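Local coordinates for protein shikimate dehydrogenase (NADP(+)) (Listeria monocytogenes, PDB 3TNL) that probably catalyses the reversible NADP(H)-linked interconversion of 3-dehydroshikimate and shikimate, a step of chorismate and aromatic amino acid biosynthesis, at residues V228-A233 against T245-A250; G140-L145 against H150-K155; K222-S227 against P255-S260. All blocks are in the same frame, centred on the assembly; numbering follows the deposited sequence. Where two conformers were deposited one is given.

In the fold
All three contacts lie in the NAD-binding Rossmann-type domain, around its parallel sheet. Contact 2 comes first along the chain. It joins helix 137-147 to the loop that enters strand 156-160. Contact 3 joins helix 217-226 to the start of strand 258-261, and contact 1 falls within the span between its segments. Strands 229-232 and 258-261 are neighbours in the sheet, and the centres of contacts 1 and 3 are about 8 Å apart. Contact 2 lies about 17 Å from contact 1 and 14 Å from contact 3, centre to centre. Y141 OH ties it to both, through T231 OG1 and S260 OG. Contact 1 alone touches NAD, at the adenine; the others pack the domain.

Contact 1 of 3, residues V228-A233 against T245-A250. With NAD (nicotinamide-adenine-dinucleotide), chain H.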
loop_
_atom_site.group_PDB
_atom_site.type_symbol
_atom_site.label_atom_id
_atom_site.label_comp_id
_atom_site.label_asym_id
_atom_site.label_seq_id
_atom_site.Cartn_x
_atom_site.Cartn_y
_atom_site.Cartn_z
ATOM N N VAL B 228 -10.377 27.739 -32.734
ATOM C CA VAL B 228 -9.063 27.185 -33.080
ATOM C C VAL B 228 -9.090 25.630 -32.916
ATOM O O VAL B 228 -8.369 24.903 -33.634
ATOM C CB VAL B 228 -7.940 27.819 -32.188
ATOM C CG1 VAL B 228 -8.057 27.436 -30.731
ATOM C CG2 VAL B 228 -6.602 27.425 -32.752
ATOM N N ILE B 229 -9.983 25.162 -32.046
ATOM C CA ILE B 229 -10.056 23.747 -31.720
ATOM C C ILE B 229 -11.492 23.362 -31.416
ATOM O O ILE B 229 -12.267 24.132 -30.813
ATOM C CB ILE B 229 -9.144 23.460 -30.497
ATOM C CG1 ILE B 229 -8.998 21.945 -30.257
ATOM C CG2 ILE B 229 -9.585 24.227 -29.255
ATOM C CD1 ILE B 229 -7.900 21.611 -29.247
ATOM N N PHE B 230 -11.847 22.141 -31.853
ATOM C CA PHE B 230 -13.114 21.482 -31.592
ATOM C C PHE B 230 -12.740 20.189 -30.879
ATOM O O PHE B 230 -11.995 19.385 -31.404
ATOM C CB PHE B 230 -13.876 21.189 -32.894
ATOM C CG PHE B 230 -15.138 20.392 -32.706
ATOM C CD1 PHE B 230 -16.128 20.857 -31.880
ATOM C CD2 PHE B 230 -15.351 19.199 -33.381
ATOM C CE1 PHE B 230 -17.294 20.160 -31.714
ATOM C CE2 PHE B 230 -16.543 18.492 -33.195
ATOM C CZ PHE B 230 -17.500 18.975 -32.335
ATOM N N THR B 231 -13.282 19.995 -29.699
ATOM C CA THR B 231 -12.944 18.862 -28.851
ATOM C C THR B 231 -14.123 18.025 -28.433
ATOM O O THR B 231 -15.152 18.549 -28.043
ATOM C CB THR B 231 -12.320 19.427 -27.516
ATOM O OG1 THR B 231 -11.147 20.190 -27.839
ATOM C CG2 THR B 231 -11.967 18.309 -26.511
ATOM N N ASN B 232 -13.988 16.715 -28.542
ATOM C CA ASN B 232 -14.953 15.806 -27.995
ATOM C C ASN B 232 -14.494 15.393 -26.594
ATOM O O ASN B 232 -13.418 14.830 -26.420
ATOM C CB ASN B 232 -15.098 14.509 -28.790
ATOM C CG ASN B 232 -16.029 13.539 -28.084
ATOM O OD1 ASN B 232 -17.213 13.861 -27.856
ATOM N ND2 ASN B 232 -15.504 12.394 -27.630
ATOM N N ALA B 233 -15.335 15.648 -25.610
ATOM C CA ALA B 233 -15.097 15.229 -24.226
ATOM C C ALA B 233 -16.312 14.462 -23.712
ATOM O O ALA B 233 -16.785 14.669 -22.593
ATOM C CB ALA B 233 -14.694 16.401 -23.315
ATOM N N THR B 245 -20.423 9.306 -33.910
ATOM C CA THR B 245 -19.940 10.658 -33.741
ATOM C C THR B 245 -21.095 11.624 -33.439
ATOM O O THR B 245 -22.233 11.352 -33.802
ATOM C CB THR B 245 -19.140 11.121 -34.989
ATOM O OG1 THR B 245 -18.593 12.411 -34.726
ATOM C CG2 THR B 245 -20.007 11.169 -36.255
ATOM N N LEU B 246 -20.778 12.703 -32.720
ATOM C CA LEU B 246 -21.704 13.819 -32.505
ATOM C C LEU B 246 -21.555 14.928 -33.572
ATOM O O LEU B 246 -22.323 15.860 -33.578
ATOM C CB LEU B 246 -21.507 14.419 -31.134
ATOM C CG LEU B 246 -21.851 13.486 -29.963
ATOM C CD1 LEU B 246 -21.485 14.146 -28.627
ATOM C CD2 LEU B 246 -23.336 13.005 -29.997
ATOM N N LEU B 247 -20.612 14.813 -34.508
ATOM C CA LEU B 247 -20.431 15.857 -35.536
ATOM C C LEU B 247 -21.528 15.710 -36.592
ATOM O O LEU B 247 -21.631 14.636 -37.208
ATOM C CB LEU B 247 -19.087 15.716 -36.224
ATOM C CG LEU B 247 -18.785 16.744 -37.324
ATOM C CD1 LEU B 247 -18.617 18.137 -36.710
ATOM C CD2 LEU B 247 -17.544 16.288 -38.100
ATOM N N PRO B 248 -22.325 16.771 -36.835
ATOM C CA PRO B 248 -23.403 16.619 -37.803
ATOM C C PRO B 248 -22.980 16.551 -39.270
ATOM O O PRO B 248 -23.569 15.820 -40.041
ATOM C CB PRO B 248 -24.282 17.875 -37.554
ATOM C CG PRO B 248 -23.996 18.261 -36.176
ATOM C CD PRO B 248 -22.547 17.962 -35.984
ATOM N N SER B 249 -21.970 17.335 -39.631
ATOM C CA SER B 249 -21.570 17.474 -41.012
ATOM C C SER B 249 -20.081 17.752 -41.152
ATOM O O SER B 249 -19.510 18.593 -40.436
ATOM C CB SER B 249 -22.381 18.632 -41.606
ATOM O OG SER B 249 -22.183 18.744 -42.997
ATOM N N ALA B 250 -19.455 17.055 -42.103
ATOM C CA ALA B 250 -18.037 17.222 -42.374
ATOM C C ALA B 250 -17.712 18.661 -42.777
ATOM O O ALA B 250 -16.610 19.160 -42.466
ATOM C CB ALA B 250 -17.538 16.211 -43.456
HETATM P PA NAD H . -18.955 11.410 -17.577
HETATM O O1A NAD H . -19.817 10.171 -17.346
HETATM O O2A NAD H . -18.554 12.243 -16.375
HETATM O O5B NAD H . -19.660 12.322 -18.715
HETATM C C5B NAD H . -20.246 11.801 -19.909
HETATM C C4B NAD H . -20.461 12.939 -20.913
HETATM O O4B NAD H . -20.823 12.378 -22.186
HETATM C C3B NAD H . -21.651 13.809 -20.560
HETATM O O3B NAD H . -21.395 15.143 -21.068
HETATM C C2B NAD H . -22.811 13.212 -21.321
HETATM O O2B NAD H . -23.825 14.156 -21.639
HETATM C C1B NAD H . -22.122 12.754 -22.590
HETATM N N9A NAD H . -22.746 11.652 -23.331
HETATM C C8A NAD H . -22.708 10.347 -22.970
HETATM N N7A NAD H . -23.320 9.605 -23.917
HETATM C C5A NAD H . -23.752 10.416 -24.915
HETATM C C6A NAD H . -24.418 10.281 -26.116
HETATM N N6A NAD H . -24.786 9.073 -26.555
HETATM N N1A NAD H . -24.650 11.365 -26.888
HETATM C C2A NAD H . -24.282 12.603 -26.473
HETATM N N3A NAD H . -23.631 12.820 -25.308
HETATM C C4A NAD H . -23.347 11.767 -24.509
HETATM O O3 NAD H . -17.667 10.886 -18.367
HETATM P PN NAD H . -16.164 11.451 -18.278
HETATM O O1N NAD H . -15.421 10.880 -17.095
HETATM O O2N NAD H . -16.172 12.961 -18.521
HETATM O O5D NAD H . -15.442 10.740 -19.531
HETATM C C5D NAD H . -15.879 11.060 -20.846
HETATM C C4D NAD H . -14.827 10.465 -21.761
HETATM O O4D NAD H . -13.538 11.003 -21.414
HETATM C C3D NAD H . -14.721 8.959 -21.583
HETATM O O3D NAD H . -14.707 8.352 -22.878
HETATM C C2D NAD H . -13.398 8.750 -20.864
HETATM O O2D NAD H . -12.804 7.461 -21.138
HETATM C C1D NAD H . -12.582 9.928 -21.380
HETATM N N1N NAD H . -11.471 10.373 -20.536
HETATM C C2N NAD H . -10.223 10.399 -21.041
HETATM C C3N NAD H . -9.152 10.836 -20.269
HETATM C C7N NAD H . -7.758 10.879 -20.804
HETATM O O7N NAD H . -6.864 10.899 -19.959
HETATM N N7N NAD H . -7.542 10.929 -22.136
HETATM C C4N NAD H . -9.385 11.247 -18.947
HETATM C C5N NAD H . -10.684 11.215 -18.449
HETATM C C6N NAD H . -11.723 10.766 -19.264
#
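F230 and L247 make the apolar part of this small contact. CD1 of L247 lies 4.1 Å from CE2 of the F230 ring and meets that ring obliquely. The F230 side chain leaves strand 229-232 toward the loop 245-250. Its CG is anti to the backbone N (chi1 175°), and this carries the ring out to the leucine methyl. L220 and I224 of helix 217-226 also touch F230, while L247 packs on I274 of helix 270-277. The pair therefore sits between the sheet and the two helices.

The second approach is looser and mixed in character. CD1 of L246 comes to 4.4 Å from OD1 of N232. The amide of N232 has its polar partners elsewhere: OD1 bonds to T234 OG1 and ND2 to D261 OD2. With both ends engaged, its rotation is probably fixed. L246 is thus an apolar neighbour of the amide.

L246 also makes the ligand contact. Its CD2 methyl is 3.7 Å from C2A of the NAD adenine, with N1A close by. CD1 lies 3.9 Å from C2A, so both branches meet the same corner of the base. These are van der Waals contacts.

A hydrogen bond within the loop closes an ST turn. L247 N donates to T245 OG1 at 3.1 Å. The bond is nearly straight, with an N-H...O angle of 172°. It holds the backbone on both sides of L246, the residue that meets the adenine.

The chemistry across the two segments is dispersive, and they bury only 100 Å² between them. The loop contributes an apolar surface to the adenine end of the cofactor pocket. Polar recognition of NAD comes from other residues, among them N185 and D188.

Contact 2 of 3, residues G140-L145 against H150-K155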
loop_
_atom_site.group_PDB
_atom_site.type_symbol
_atom_site.label_atom_id
_atom_site.label_comp_id
_atom_site.label_asym_id
_atom_site.label_seq_id
_atom_site.Cartn_x
_atom_site.Cartn_y
_atom_site.Cartn_z
ATOM N N GLY B 140 -3.363 18.206 -17.804
ATOM C CA GLY B 140 -2.815 17.173 -18.689
ATOM C C GLY B 140 -3.277 17.398 -20.128
ATOM O O GLY B 140 -2.496 17.291 -21.073
ATOM N N TYR B 141 -4.554 17.727 -20.273
ATOM C CA TYR B 141 -5.132 18.015 -21.589
ATOM C C TYR B 141 -4.434 19.211 -22.250
ATOM O O TYR B 141 -4.002 19.142 -23.397
ATOM C CB TYR B 141 -6.653 18.259 -21.463
ATOM C CG TYR B 141 -7.285 18.601 -22.795
ATOM C CD1 TYR B 141 -7.696 17.588 -23.672
ATOM C CD2 TYR B 141 -7.460 19.907 -23.178
ATOM C CE1 TYR B 141 -8.217 17.883 -24.908
ATOM C CE2 TYR B 141 -7.996 20.231 -24.410
ATOM C CZ TYR B 141 -8.373 19.220 -25.273
ATOM O OH TYR B 141 -8.908 19.529 -26.491
ATOM N N MET B 142 -4.260 20.286 -21.513
ATOM C CA MET B 142 -3.662 21.480 -22.034
ATOM C C MET B 142 -2.192 21.266 -22.391
ATOM O O MET B 142 -1.712 21.770 -23.399
ATOM C CB MET B 142 -3.850 22.637 -21.050
ATOM C CG MET B 142 -5.296 22.989 -20.771
ATOM S SD MET B 142 -6.212 23.667 -22.176
ATOM C CE MET B 142 -5.347 25.226 -22.435
ATOM N N ARG B 143 -1.480 20.532 -21.543
ATOM C CA ARG B 143 -0.073 20.277 -21.781
ATOM C C ARG B 143 0.101 19.451 -23.024
ATOM O O ARG B 143 1.003 19.713 -23.841
ATOM C CB ARG B 143 0.535 19.579 -20.548
ATOM C CG ARG B 143 2.018 19.262 -20.676
ATOM C CD ARG B 143 2.860 20.492 -20.867
ATOM N NE ARG B 143 4.283 20.143 -20.897
ATOM C CZ ARG B 143 5.057 19.977 -19.820
ATOM N NH1 ARG B 143 4.567 20.098 -18.593
ATOM N NH2 ARG B 143 6.338 19.673 -19.973
ATOM N N ALA B 144 -0.766 18.451 -23.205
ATOM C CA ALA B 144 -0.668 17.608 -24.387
ATOM C C ALA B 144 -0.833 18.450 -25.670
ATOM O O ALA B 144 -0.139 18.238 -26.653
ATOM C CB ALA B 144 -1.720 16.478 -24.315
ATOM N N LEU B 145 -1.735 19.416 -25.660
ATOM C CA LEU B 145 -1.910 20.278 -26.834
ATOM C C LEU B 145 -0.646 21.065 -27.083
ATOM O O LEU B 145 -0.157 21.103 -28.199
ATOM C CB LEU B 145 -3.086 21.233 -26.654
ATOM C CG LEU B 145 -4.508 20.668 -26.660
ATOM C CD1 LEU B 145 -5.480 21.795 -26.334
ATOM C CD2 LEU B 145 -4.785 20.022 -28.015
ATOM N N HIS B 150 0.174 22.856 -30.551
ATOM C CA HIS B 150 -1.092 23.561 -30.706
ATOM C C HIS B 150 -1.238 24.648 -29.677
ATOM O O HIS B 150 -1.279 24.373 -28.472
ATOM C CB HIS B 150 -2.269 22.599 -30.626
ATOM C CG HIS B 150 -2.175 21.478 -31.602
ATOM N ND1 HIS B 150 -1.940 21.687 -32.947
ATOM C CD2 HIS B 150 -2.292 20.140 -31.439
ATOM C CE1 HIS B 150 -1.895 20.520 -33.560
ATOM N NE2 HIS B 150 -2.101 19.564 -32.671
ATOM N N ASP B 151 -1.347 25.878 -30.150
ATOM C CA ASP B 151 -1.489 27.028 -29.268
ATOM C C ASP B 151 -2.935 27.511 -29.280
ATOM O O ASP B 151 -3.400 28.091 -30.273
ATOM C CB ASP B 151 -0.558 28.169 -29.696
ATOM C CG ASP B 151 -0.728 29.421 -28.839
ATOM O OD1 ASP B 151 -1.166 29.324 -27.668
ATOM O OD2 ASP B 151 -0.391 30.516 -29.346
ATOM N N ILE B 152 -3.668 27.234 -28.205
ATOM C CA ILE B 152 -5.052 27.655 -28.127
ATOM C C ILE B 152 -5.274 28.813 -27.156
ATOM O O ILE B 152 -6.409 29.251 -26.947
ATOM C CB ILE B 152 -6.014 26.454 -27.817
ATOM C CG1 ILE B 152 -5.912 26.003 -26.349
ATOM C CG2 ILE B 152 -5.715 25.293 -28.830
ATOM C CD1 ILE B 152 -7.058 25.026 -25.915
ATOM N N ILE B 153 -4.210 29.311 -26.527
ATOM C CA ILE B 153 -4.348 30.396 -25.568
ATOM C C ILE B 153 -4.760 31.669 -26.321
ATOM O O ILE B 153 -4.233 31.963 -27.389
ATOM C CB ILE B 153 -3.024 30.604 -24.778
ATOM C CG1 ILE B 153 -2.571 29.281 -24.131
ATOM C CG2 ILE B 153 -3.168 31.711 -23.741
ATOM C CD1 ILE B 153 -3.591 28.595 -23.269
ATOM N N GLY B 154 -5.716 32.390 -25.764
ATOM C CA GLY B 154 -6.223 33.616 -26.355
ATOM C C GLY B 154 -7.181 33.407 -27.511
ATOM O O GLY B 154 -7.529 34.341 -28.214
ATOM N N LYS B 155 -7.654 32.168 -27.663
ATOM C CA LYS B 155 -8.514 31.803 -28.774
ATOM C C LYS B 155 -9.793 31.146 -28.275
ATOM O O LYS B 155 -10.071 31.156 -27.094
ATOM C CB LYS B 155 -7.737 30.902 -29.729
ATOM C CG LYS B 155 -6.449 31.550 -30.224
ATOM C CD LYS B 155 -5.613 30.660 -31.079
ATOM C CE LYS B 155 -4.292 31.310 -31.418
ATOM N NZ LYS B 155 -3.417 30.350 -32.173
#
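Helix 137-147 leads into strand 156-160, the first in chain order of the Rossmann-type parallel sheet, and this contact packs the helix against the connecting loop 150-155. The backbones meet where H150 N donates to L145 O at 3.0 Å. The N-H...O angle is 160°, and the donor stands above the carbonyl plane.

The rest is apolar. I152 points toward the helix and reaches it with CD1, which lies 3.6 Å from CD1 of L145. The two side chains cross at about a right angle. I152 and L145 also both pack on I229 of strand 229-232, so this part of the contact belongs to the apolar layer between helix 137-147 and the parallel sheet. M142 is bent at chi2 and chi3 (both -66°). The bends bring its CE methyl to two isoleucines, 3.9 Å from CD1 of I152 and equally far from CD1 of I153.

The loop is braced from within. I152 to K155 form a type II turn. D151 OD1 accepts from I153 N in an Asx turn, met from above the carboxylate plane. The extended K155 side chain runs back beside the loop, and NZ donates to D151 O at 3.0 Å.

Contact 3 of 3, residues K222-S227 against P255-S260; sequences KEIAES and PELIVS
The two backbones come nearest at S227 and L257, whose CA atoms are 7.3 Å apart, close to the last turn of helix 217-226 and where 255-260 is about to enter its own strand. L257 carries the whole contact from its side. It points its side chain at 222-227 from the first bond on. CG is anti to the backbone N (chi1 178°), and the two methyls then go to different partners. CD2 lies 3.6 Å from CG2 of I224, and the two side chains cross at about a right angle. CD1 lies 3.4 Å from the backbone oxygen S227 O. That is a close van der Waals approach of a methyl to a carbonyl. S227 O has its polar partner elsewhere, in R254 NH2. R254 also binds I224 O through NH1, so one guanidinium serves two carbonyls at the helix end.

The setting is the Rossmann-type sheet. Helix 217-226 connects edge strand 208-213 to the inner strand 229-232, beside which strand 258-261 runs parallel. I258, the first residue of strand 258-261, joins the sheet through backbone bonds with V228 and F230.

Polar groups tie down this last turn of the helix. S227 OG donates to E223 O at 2.6 Å, from above the carbonyl plane, and also bonds to T158 OG1. K222 NZ forms a salt bridge with E226 OE1 at 2.8 Å, on the syn lone pair. Its approach to E223 OE2 is long, at 4.0 Å. K156 NZ adds a second cation, bridging to both E223 OE1 and E226 OE1.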
loop_
_atom_site.group_PDB
_atom_site.type_symbol
_atom_site.label_atom_id
_atom_site.label_comp_id
_atom_site.label_asym_id
_atom_site.label_seq_id
_atom_site.Cartn_x
_atom_site.Cartn_y
_atom_site.Cartn_z
ATOM N N LYS B 222 -21.497 27.711 -36.424
ATOM C CA LYS B 222 -20.906 29.020 -36.123
ATOM C C LYS B 222 -19.751 28.857 -35.160
ATOM O O LYS B 222 -18.639 29.364 -35.409
ATOM C CB LYS B 222 -21.913 29.998 -35.546
ATOM C CG LYS B 222 -21.285 31.354 -35.174
ATOM C CD LYS B 222 -22.301 32.259 -34.456
ATOM C CE LYS B 222 -21.744 33.647 -34.192
ATOM N NZ LYS B 222 -20.707 33.793 -33.100
ATOM N N GLU B 223 -20.013 28.159 -34.054
ATOM C CA GLU B 223 -18.977 28.025 -33.039
ATOM C C GLU B 223 -17.695 27.374 -33.581
ATOM O O GLU B 223 -16.569 27.899 -33.369
ATOM C CB GLU B 223 -19.511 27.333 -31.774
ATOM C CG GLU B 223 -20.715 28.022 -31.137
ATOM C CD GLU B 223 -20.500 29.484 -30.941
ATOM O OE1 GLU B 223 -19.466 29.847 -30.374
ATOM O OE2 GLU B 223 -21.371 30.287 -31.366
ATOM N N ILE B 224 -17.842 26.251 -34.272
ATOM C CA ILE B 224 -16.661 25.587 -34.834
ATOM C C ILE B 224 -15.901 26.484 -35.826
ATOM O O ILE B 224 -14.671 26.532 -35.815
ATOM C CB ILE B 224 -17.009 24.254 -35.470
ATOM C CG1 ILE B 224 -17.515 23.257 -34.441
ATOM C CG2 ILE B 224 -15.782 23.658 -36.141
ATOM C CD1 ILE B 224 -18.054 21.948 -35.036
ATOM N N ALA B 225 -16.635 27.184 -36.681
ATOM C CA ALA B 225 -16.043 28.058 -37.655
ATOM C C ALA B 225 -15.139 29.120 -37.039
ATOM O O ALA B 225 -14.164 29.543 -37.671
ATOM C CB ALA B 225 -17.159 28.738 -38.487
ATOM N N GLU B 226 -15.503 29.542 -35.829
ATOM C CA GLU B 226 -14.779 30.579 -35.089
ATOM C C GLU B 226 -13.720 30.074 -34.110
ATOM O O GLU B 226 -13.025 30.876 -33.490
ATOM C CB GLU B 226 -15.819 31.423 -34.326
ATOM C CG GLU B 226 -16.779 32.122 -35.267
ATOM C CD GLU B 226 -17.928 32.845 -34.586
ATOM O OE1 GLU B 226 -18.153 32.684 -33.368
ATOM O OE2 GLU B 226 -18.630 33.574 -35.332
ATOM N N SER B 227 -13.588 28.746 -33.991
ATOM C CA SER B 227 -12.699 28.119 -33.029
ATOM C C SER B 227 -11.395 27.646 -33.578
ATOM O O SER B 227 -11.312 27.197 -34.719
ATOM C CB SER B 227 -13.383 26.905 -32.434
ATOM O OG SER B 227 -14.564 27.273 -31.786
ATOM N N PRO B 255 -9.530 22.873 -42.966
ATOM C CA PRO B 255 -8.184 22.359 -42.782
ATOM C C PRO B 255 -7.343 23.000 -41.674
ATOM O O PRO B 255 -6.476 22.340 -41.118
ATOM C CB PRO B 255 -7.551 22.564 -44.154
ATOM C CG PRO B 255 -8.641 22.560 -45.086
ATOM C CD PRO B 255 -9.785 23.219 -44.371
ATOM N N GLU B 256 -7.619 24.253 -41.322
ATOM C CA GLU B 256 -6.855 24.925 -40.274
ATOM C C GLU B 256 -7.280 24.555 -38.865
ATOM O O GLU B 256 -6.544 24.787 -37.914
ATOM C CB GLU B 256 -6.941 26.465 -40.437
ATOM C CG GLU B 256 -6.191 26.966 -41.644
ATOM C CD GLU B 256 -6.136 28.486 -41.763
ATOM O OE1 GLU B 256 -6.747 29.193 -40.923
ATOM O OE2 GLU B 256 -5.455 28.969 -42.702
ATOM N N LEU B 257 -8.462 23.961 -38.744
ATOM C CA LEU B 257 -8.985 23.609 -37.436
ATOM C C LEU B 257 -8.244 22.425 -36.811
ATOM O O LEU B 257 -7.813 21.521 -37.528
ATOM C CB LEU B 257 -10.454 23.180 -37.601
ATOM C CG LEU B 257 -11.237 22.706 -36.398
ATOM C CD1 LEU B 257 -11.467 23.831 -35.432
ATOM C CD2 LEU B 257 -12.616 22.141 -36.846
ATOM N N ILE B 258 -8.111 22.443 -35.492
ATOM C CA ILE B 258 -7.574 21.310 -34.723
ATOM C C ILE B 258 -8.769 20.572 -34.200
ATOM O O ILE B 258 -9.650 21.196 -33.574
ATOM C CB ILE B 258 -6.749 21.787 -33.518
ATOM C CG1 ILE B 258 -5.575 22.620 -34.013
ATOM C CG2 ILE B 258 -6.233 20.586 -32.706
ATOM C CD1 ILE B 258 -5.042 23.555 -32.897
ATOM N N VAL B 259 -8.814 19.251 -34.387
ATOM C CA VAL B 259 -9.901 18.440 -33.812
ATOM C C VAL B 259 -9.257 17.488 -32.795
ATOM O O VAL B 259 -8.307 16.753 -33.105
ATOM C CB VAL B 259 -10.722 17.691 -34.873
ATOM C CG1 VAL B 259 -11.820 16.867 -34.189
ATOM C CG2 VAL B 259 -11.327 18.704 -35.853
ATOM N N SER B 260 -9.779 17.538 -31.584
ATOM C CA SER B 260 -9.238 16.809 -30.444
ATOM C C SER B 260 -10.257 15.869 -29.829
ATOM O O SER B 260 -11.433 16.206 -29.793
ATOM C CB SER B 260 -8.801 17.879 -29.422
ATOM O OG SER B 260 -8.727 17.385 -28.102
#